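Ulp1-like SUMO protease (Chaetomium thermophilum, PDB 6DG4) probably cleaves SUMO from modified proteins and processes SUMO precursors as a cysteine protease, this chain being the catalytic domain of a longer protein. Local coordinates at residues Q42-R46 against R47-E51; A115-K119 against A120-D124; N209-C212 against L213-V217. All coordinates share one frame; numbering follows the deposited sequence.

Overall arrangement
Three local contacts, each within one unbroken run of chain, mark places where a helix begins or ends. Contact 1 starts helix 46-50; contact 2 follows helix 109-114 and leads toward strand 127-134; contact 3 closes helix 202-215. Contacts 1 and 2 lie on opposite sides of the chain's centre, their centres about 33 Å apart. Contact 3 is the most central, its centre about 8 Å from that of the chain, about 25 Å from the centre of contact 1 and 20 Å from that of contact 2. None touches another. In relatives, the nucleophilic cysteine opens the central helix that helix 202-215 probably represents, so contact 3 would lie at the end remote from it.

Contact 1. Residues Q42-R46 against R47-E51; sequences QPLVR and RDFEE
Half of a capping box starts helix 46-50: V45 occupies the N-cap and D48, three residues on, returns its carboxylate to the V45 amide. V45 N gives D48 OD2 a nearly straight hydrogen bond of 2.9 Å (172°), received on the anti lone pair, away from OD1. Valine has no side-chain acceptor for the reciprocal bond, which is why the box is only half formed; D48 N makes just a weak backbone bond to V45 O. A water extends the grip by donating to D48 OD2 at 2.7 Å and to P43 O at 2.8 Å. Along the first turn of the helix, R46 and E50 form a salt bridge four residues apart. R46 leaves the backbone with CG anti to N (chi1 171°) and stays extended to NE, which carries the guanidinium edge to the acid. R46 NE meets E50 OE1 at 2.8 Å from above the carboxylate plane, while R46 NH2 reaches E50 OE2 at 2.9 Å on its syn side. The two planes stand 52° apart, so this two-nitrogen, side-on grip is twisted. L44 crosses F49 at about a right angle, its CB 3.8 Å from F49 CE2. N61 and N63 both bond D48 OD1, fixing the capping carboxylate from its other oxygen. L44 pairs by backbone with the neighbouring strand 36-37 at A36, and L44 and F49 pack together against helix 228-241.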
loop_
_atom_site.group_PDB
_atom_site.type_symbol
_atom_site.label_atom_id
_atom_site.label_comp_id
_atom_site.label_asym_id
_atom_site.label_seq_id
_atom_site.Cartn_x
_atom_site.Cartn_y
_atom_site.Cartn_z
ATOM N N GLN A 42 7.347 -11.698 8.074
ATOM C CA GLN A 42 7.348 -12.694 7.025
ATOM C C GLN A 42 8.721 -12.789 6.404
ATOM O O GLN A 42 9.200 -11.791 5.834
ATOM C CB GLN A 42 6.339 -12.276 5.966
ATOM C CG GLN A 42 6.263 -13.204 4.801
ATOM C CD GLN A 42 5.925 -14.612 5.223
ATOM O OE1 GLN A 42 4.887 -14.853 5.856
ATOM N NE2 GLN A 42 6.808 -15.557 4.890
ATOM N N PRO A 43 9.388 -13.941 6.455
ATOM C CA PRO A 43 10.636 -14.099 5.703
ATOM C C PRO A 43 10.370 -14.086 4.206
ATOM O O PRO A 43 9.344 -14.582 3.733
ATOM C CB PRO A 43 11.160 -15.471 6.150
ATOM C CG PRO A 43 10.426 -15.802 7.371
ATOM C CD PRO A 43 9.104 -15.112 7.301
ATOM N N LEU A 44 11.309 -13.506 3.460
ATOM C CA LEU A 44 11.304 -13.547 2.005
ATOM C C LEU A 44 12.512 -14.332 1.518
ATOM O O LEU A 44 13.623 -14.175 2.038
ATOM C CB LEU A 44 11.354 -12.143 1.405
ATOM C CG LEU A 44 10.257 -11.177 1.852
ATOM C CD1 LEU A 44 10.459 -9.830 1.178
ATOM C CD2 LEU A 44 8.868 -11.722 1.530
ATOM N N VAL A 45 12.288 -15.172 0.515
ATOM C CA VAL A 45 13.310 -16.041 -0.031
ATOM C C VAL A 45 13.339 -15.858 -1.544
ATOM O O VAL A 45 12.557 -15.097 -2.112
ATOM C CB VAL A 45 13.091 -17.520 0.348
ATOM C CG1 VAL A 45 13.214 -17.712 1.843
ATOM C CG2 VAL A 45 11.727 -18.001 -0.142
ATOM N N ARG A 46 14.257 -16.578 -2.189
ATOM C CA ARG A 46 14.431 -16.456 -3.631
ATOM C C ARG A 46 13.100 -16.492 -4.368
ATOM O O ARG A 46 12.856 -15.680 -5.265
ATOM C CB ARG A 46 15.346 -17.576 -4.126
ATOM C CG ARG A 46 15.434 -17.685 -5.638
ATOM C CD ARG A 46 16.395 -18.783 -6.048
ATOM N NE ARG A 46 16.421 -18.956 -7.493
ATOM C CZ ARG A 46 17.489 -19.333 -8.187
ATOM N NH1 ARG A 46 18.641 -19.580 -7.574
ATOM N NH2 ARG A 46 17.399 -19.450 -9.504
ATOM N N ARG A 47 12.228 -17.437 -4.020
ATOM C CA ARG A 47 10.980 -17.591 -4.760
ATOM C C ARG A 47 10.165 -16.302 -4.786
ATOM O O ARG A 47 9.555 -15.966 -5.810
ATOM C CB ARG A 47 10.162 -18.714 -4.143
ATOM C CG ARG A 47 8.876 -18.976 -4.852
ATOM C CD ARG A 47 8.201 -20.156 -4.210
ATOM N NE ARG A 47 6.961 -20.504 -4.878
ATOM C CZ ARG A 47 5.804 -19.903 -4.645
ATOM N NH1 ARG A 47 5.745 -18.917 -3.764
ATOM N NH2 ARG A 47 4.713 -20.289 -5.290
ATOM N N ASP A 48 10.120 -15.573 -3.671
ATOM C CA ASP A 48 9.339 -14.340 -3.637
ATOM C C ASP A 48 9.825 -13.351 -4.689
ATOM O O ASP A 48 9.019 -12.667 -5.331
ATOM C CB ASP A 48 9.412 -13.725 -2.241
ATOM C CG ASP A 48 8.800 -14.617 -1.183
ATOM O OD1 ASP A 48 7.563 -14.762 -1.160
ATOM O OD2 ASP A 48 9.559 -15.192 -0.384
ATOM N N PHE A 49 11.141 -13.265 -4.878
ATOM C CA PHE A 49 11.717 -12.327 -5.833
ATOM C C PHE A 49 11.675 -12.886 -7.249
ATOM O O PHE A 49 11.218 -12.211 -8.180
ATOM C CB PHE A 49 13.159 -12.014 -5.413
ATOM C CG PHE A 49 13.249 -11.248 -4.122
ATOM C CD1 PHE A 49 13.216 -9.863 -4.123
ATOM C CD2 PHE A 49 13.328 -11.909 -2.908
ATOM C CE1 PHE A 49 13.277 -9.156 -2.944
ATOM C CE2 PHE A 49 13.379 -11.203 -1.725
ATOM C CZ PHE A 49 13.354 -9.826 -1.746
ATOM N N GLU A 50 12.137 -14.125 -7.424
ATOM C CA GLU A 50 12.318 -14.678 -8.759
ATOM C C GLU A 50 10.986 -14.962 -9.440
ATOM O O GLU A 50 10.857 -14.784 -10.655
ATOM C CB GLU A 50 13.142 -15.961 -8.670
ATOM C CG GLU A 50 13.410 -16.611 -10.005
ATOM C CD GLU A 50 14.280 -17.828 -9.879
ATOM O OE1 GLU A 50 14.077 -18.608 -8.919
ATOM O OE2 GLU A 50 15.175 -17.993 -10.735
ATOM N N GLU A 51 9.989 -15.422 -8.685
ATOM C CA GLU A 51 8.735 -15.848 -9.282
ATOM C C GLU A 51 7.565 -14.928 -8.986
ATOM O O GLU A 51 6.619 -14.894 -9.779
ATOM C CB GLU A 51 8.378 -17.266 -8.809
ATOM C CG GLU A 51 9.407 -18.314 -9.219
ATOM C CD GLU A 51 9.037 -19.705 -8.767
ATOM O OE1 GLU A 51 7.916 -20.149 -9.073
ATOM O OE2 GLU A 51 9.861 -20.357 -8.096
HETATM O O HOH W 1 8.789 -16.496 1.808
#

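Contact 2. Residues A115-K119 against A120-D124; sequences ANVRK and ANFLD. With GOL (glycerol), chain E.
N121 points its amide back at the backbone of N116 and R118. Its CG stands between the backbone N and the carbonyl carbon (chi1 72°), turning the amide that way. N121 ND2 donates to N116 O at 3.0 Å, the acceptor almost in the amide plane, and R118 N donates to N121 OD1 at 3.1 Å along a more bent path. R118 sets off with CG beside its backbone N (chi1 -66°) and runs extended to NE, bringing NH1 within 3.0 Å of N116 OD1, on an in-plane lone pair. A water accepts from R118 NH1 and donates weakly to N121 OD1. V117 and F122 point the same way, V117 CG1 meeting the ring edge at F122 CD1 (3.6 Å); V173, V176 and L177 of helix 163-177 also touch that ring. K119 carries NZ to salt bridges with D179 and E178. A glycerol, probably from the crystallisation liquor, takes K119 N at 2.8 Å on O3 and A120 N at 3.0 Å on O1. Past the Schellman motif at N116 that ends helix 109-114, the helical angles of K119 and A120 and a weak N121 N to R118 O bond make a type I-like beta turn at 118-121, held by the N121 side chain.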
loop_
_atom_site.group_PDB
_atom_site.type_symbol
_atom_site.label_atom_id
_atom_site.label_comp_id
_atom_site.label_asym_id
_atom_site.label_seq_id
_atom_site.Cartn_x
_atom_site.Cartn_y
_atom_site.Cartn_z
ATOM N N ALA A 115 -3.702 -3.019 13.858
ATOM C CA ALA A 115 -3.364 -1.889 13.002
ATOM C C ALA A 115 -3.419 -0.554 13.736
ATOM O O ALA A 115 -3.194 0.490 13.115
ATOM C CB ALA A 115 -4.306 -1.844 11.795
ATOM N N ASN A 116 -3.714 -0.568 15.036
ATOM C CA ASN A 116 -3.794 0.651 15.840
ATOM C C ASN A 116 -4.858 1.605 15.312
ATOM O O ASN A 116 -4.688 2.826 15.319
ATOM C CB ASN A 116 -2.428 1.307 15.988
ATOM C CG ASN A 116 -1.499 0.465 16.821
ATOM O OD1 ASN A 116 -1.813 0.138 17.965
ATOM N ND2 ASN A 116 -0.378 0.066 16.245
ATOM N N VAL A 117 -5.978 1.034 14.886
ATOM C CA VAL A 117 -7.145 1.783 14.441
ATOM C C VAL A 117 -8.196 1.634 15.534
ATOM O O VAL A 117 -8.900 0.620 15.608
ATOM C CB VAL A 117 -7.656 1.279 13.089
ATOM C CG1 VAL A 117 -8.900 2.024 12.673
ATOM C CG2 VAL A 117 -6.570 1.420 12.028
ATOM N N ARG A 118 -8.297 2.646 16.391
ATOM C CA ARG A 118 -9.236 2.654 17.500
ATOM C C ARG A 118 -10.062 3.931 17.454
ATOM O O ARG A 118 -9.680 4.921 16.829
ATOM C CB ARG A 118 -8.500 2.563 18.842
ATOM C CG ARG A 118 -7.784 1.235 19.050
ATOM C CD ARG A 118 -6.958 1.259 20.322
ATOM N NE ARG A 118 -6.375 -0.043 20.638
ATOM C CZ ARG A 118 -5.216 -0.495 20.162
ATOM N NH1 ARG A 118 -4.487 0.239 19.331
ATOM N NH2 ARG A 118 -4.783 -1.696 20.523
ATOM N N LYS A 119 -11.217 3.899 18.116
ATOM C CA LYS A 119 -12.078 5.076 18.138
ATOM C C LYS A 119 -11.319 6.311 18.610
ATOM O O LYS A 119 -11.449 7.391 18.023
ATOM C CB LYS A 119 -13.286 4.813 19.038
ATOM C CG LYS A 119 -14.297 5.963 19.105
ATOM C CD LYS A 119 -15.479 5.586 19.992
ATOM C CE LYS A 119 -16.483 6.720 20.081
ATOM N NZ LYS A 119 -17.628 6.361 20.957
ATOM N N ALA A 120 -10.519 6.176 19.669
ATOM C CA ALA A 120 -9.897 7.348 20.279
ATOM C C ALA A 120 -8.925 8.059 19.344
ATOM O O ALA A 120 -8.799 9.287 19.409
ATOM C CB ALA A 120 -9.178 6.954 21.571
ATOM N N ASN A 121 -8.217 7.326 18.487
ATOM C CA ASN A 121 -7.209 7.937 17.631
ATOM C C ASN A 121 -7.601 7.970 16.160
ATOM O O ASN A 121 -6.822 8.461 15.338
ATOM C CB ASN A 121 -5.855 7.229 17.787
ATOM C CG ASN A 121 -5.840 5.851 17.157
ATOM O OD1 ASN A 121 -6.657 5.002 17.497
ATOM N ND2 ASN A 121 -4.908 5.623 16.232
ATOM N N PHE A 122 -8.795 7.483 15.811
ATOM C CA PHE A 122 -9.160 7.316 14.406
ATOM C C PHE A 122 -8.974 8.600 13.603
ATOM O O PHE A 122 -8.334 8.596 12.546
ATOM C CB PHE A 122 -10.600 6.811 14.301
ATOM C CG PHE A 122 -10.998 6.436 12.909
ATOM C CD1 PHE A 122 -10.655 5.202 12.394
ATOM C CD2 PHE A 122 -11.708 7.317 12.108
ATOM C CE1 PHE A 122 -11.009 4.849 11.114
ATOM C CE2 PHE A 122 -12.066 6.968 10.826
ATOM C CZ PHE A 122 -11.709 5.729 10.327
ATOM N N LEU A 123 -9.547 9.707 14.073
ATOM C CA LEU A 123 -9.460 10.959 13.328
ATOM C C LEU A 123 -8.057 11.553 13.321
ATOM O O LEU A 123 -7.795 12.455 12.521
ATOM C CB LEU A 123 -10.473 11.973 13.869
ATOM C CG LEU A 123 -11.940 11.568 13.741
ATOM C CD1 LEU A 123 -12.831 12.645 14.335
ATOM C CD2 LEU A 123 -12.316 11.324 12.295
ATOM N N ASP A 124 -7.158 11.071 14.181
ATOM C CA ASP A 124 -5.767 11.505 14.192
ATOM C C ASP A 124 -4.935 10.798 13.131
ATOM O O ASP A 124 -3.830 11.248 12.825
ATOM C CB ASP A 124 -5.178 11.239 15.588
ATOM C CG ASP A 124 -3.707 11.624 15.704
ATOM O OD1 ASP A 124 -3.397 12.829 15.606
ATOM O OD2 ASP A 124 -2.862 10.725 15.925
HETATM C C1 GOL E . -11.639 2.934 21.806
HETATM O O1 GOL E . -10.589 3.861 21.542
HETATM C C2 GOL E . -11.365 1.577 21.033
HETATM O O2 GOL E . -11.185 0.515 21.920
HETATM C C3 GOL E . -12.584 1.315 20.081
HETATM O O3 GOL E . -12.119 1.372 18.754
HETATM O O HOH W 2 -4.772 3.074 18.833
HETATM O O HOH W 3 -11.071 9.827 16.646
#

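Contact 3. Residues N209-C212 against L213-V217; sequences NAIC and LALGV
C212 and V217 meet across the Schellman motif that ends helix 202-215. V217 N reaches back to C212 O at 2.8 Å, and G216 N bonds L213 O at 3.2 Å, the 6→1 and 5→2 pair that defines this C-cap. G216, with no side chain, makes the reversal at a positive phi of 78°. The hydrophobic contact expected across such a cap is present but loose: C212 SG lies 4.2 Å from V217 CG1. V217 CG1 is placed there by its position anti to the backbone N (chi1 170°), and the V217 CA–CB bond points back toward the helix. On another flank, I211 and L215 run side by side in the same direction, one helical turn apart, with I211 CG2 against L215 CD1 at 3.9 Å. L213 leans back over the preceding turn, and its CD2 approaches N209 O, which already accepts the bond from L213 N. Its chi1 of -94° departs from a staggered value. This end of the helix is largely buried in the catalytic domain: I72 of helix 62-80 touches A210, I211 and A214, Y75 touches L215, and L153 of strand 149-153 touches N209 and L213. The amide of N209 is held from outside the two segments, its OD1 hydrogen-bonded to Y223 OH. At the final bend C212 CB also passes 3.3 Å from V217 O, so the cysteine meets both the backbone and the side chain of V217.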
loop_
_atom_site.group_PDB
_atom_site.type_symbol
_atom_site.label_atom_id
_atom_site.label_comp_id
_atom_site.label_asym_id
_atom_site.label_seq_id
_atom_site.Cartn_x
_atom_site.Cartn_y
_atom_site.Cartn_z
ATOM N N ASN A 209 0.329 3.137 -6.023
ATOM C CA ASN A 209 -0.723 4.050 -5.595
ATOM C C ASN A 209 -0.677 4.272 -4.090
ATOM O O ASN A 209 -0.973 5.371 -3.609
ATOM C CB ASN A 209 -2.092 3.530 -6.032
ATOM C CG ASN A 209 -2.320 3.704 -7.516
ATOM O OD1 ASN A 209 -1.708 4.563 -8.150
ATOM N ND2 ASN A 209 -3.192 2.888 -8.080
ATOM N N ALA A 210 -0.317 3.235 -3.330
ATOM C CA ALA A 210 -0.182 3.386 -1.886
ATOM C C ALA A 210 0.968 4.324 -1.532
ATOM O O ALA A 210 0.837 5.151 -0.621
ATOM C CB ALA A 210 -0.010 2.018 -1.225
ATOM N N ILE A 211 2.100 4.223 -2.242
ATOM C CA ILE A 211 3.192 5.165 -2.018
ATOM C C ILE A 211 2.698 6.584 -2.252
ATOM O O ILE A 211 2.909 7.485 -1.434
ATOM C CB ILE A 211 4.391 4.855 -2.932
ATOM C CG1 ILE A 211 5.026 3.502 -2.613
ATOM C CG2 ILE A 211 5.431 5.974 -2.814
ATOM C CD1 ILE A 211 6.098 3.087 -3.617
ATOM N N CYS A 212 2.027 6.801 -3.383
ATOM C CA CYS A 212 1.570 8.142 -3.728
ATOM C C CYS A 212 0.583 8.678 -2.696
ATOM O O CYS A 212 0.758 9.781 -2.170
ATOM C CB CYS A 212 0.959 8.134 -5.129
ATOM S SG CYS A 212 2.182 7.905 -6.455
ATOM N N LEU A 213 -0.468 7.921 -2.390
ATOM C CA LEU A 213 -1.471 8.441 -1.466
ATOM C C LEU A 213 -0.877 8.693 -0.081
ATOM O O LEU A 213 -1.190 9.706 0.553
ATOM C CB LEU A 213 -2.685 7.518 -1.407
ATOM C CG LEU A 213 -3.821 7.891 -2.362
ATOM C CD1 LEU A 213 -4.576 9.112 -1.841
ATOM C CD2 LEU A 213 -3.302 8.139 -3.773
ATOM N N ALA A 214 -0.005 7.796 0.395
ATOM C CA ALA A 214 0.587 7.983 1.716
ATOM C C ALA A 214 1.434 9.245 1.781
ATOM O O ALA A 214 1.517 9.880 2.839
ATOM C CB ALA A 214 1.449 6.779 2.093
ATOM N N LEU A 215 2.105 9.592 0.680
ATOM C CA LEU A 215 2.974 10.756 0.621
ATOM C C LEU A 215 2.247 12.025 0.211
ATOM O O LEU A 215 2.841 13.105 0.260
ATOM C CB LEU A 215 4.100 10.527 -0.387
ATOM C CG LEU A 215 5.127 9.459 -0.025
ATOM C CD1 LEU A 215 6.174 9.381 -1.118
ATOM C CD2 LEU A 215 5.778 9.744 1.315
ATOM N N GLY A 216 0.993 11.925 -0.208
ATOM C CA GLY A 216 0.299 13.086 -0.721
ATOM C C GLY A 216 0.659 13.461 -2.139
ATOM O O GLY A 216 0.525 14.631 -2.508
ATOM N N VAL A 217 1.106 12.495 -2.945
ATOM C CA VAL A 217 1.506 12.708 -4.332
ATOM C C VAL A 217 0.394 12.226 -5.251
ATOM O O VAL A 217 -0.206 11.172 -5.017
ATOM C CB VAL A 217 2.818 11.953 -4.618
ATOM C CG1 VAL A 217 3.125 11.941 -6.105
ATOM C CG2 VAL A 217 3.967 12.577 -3.844
#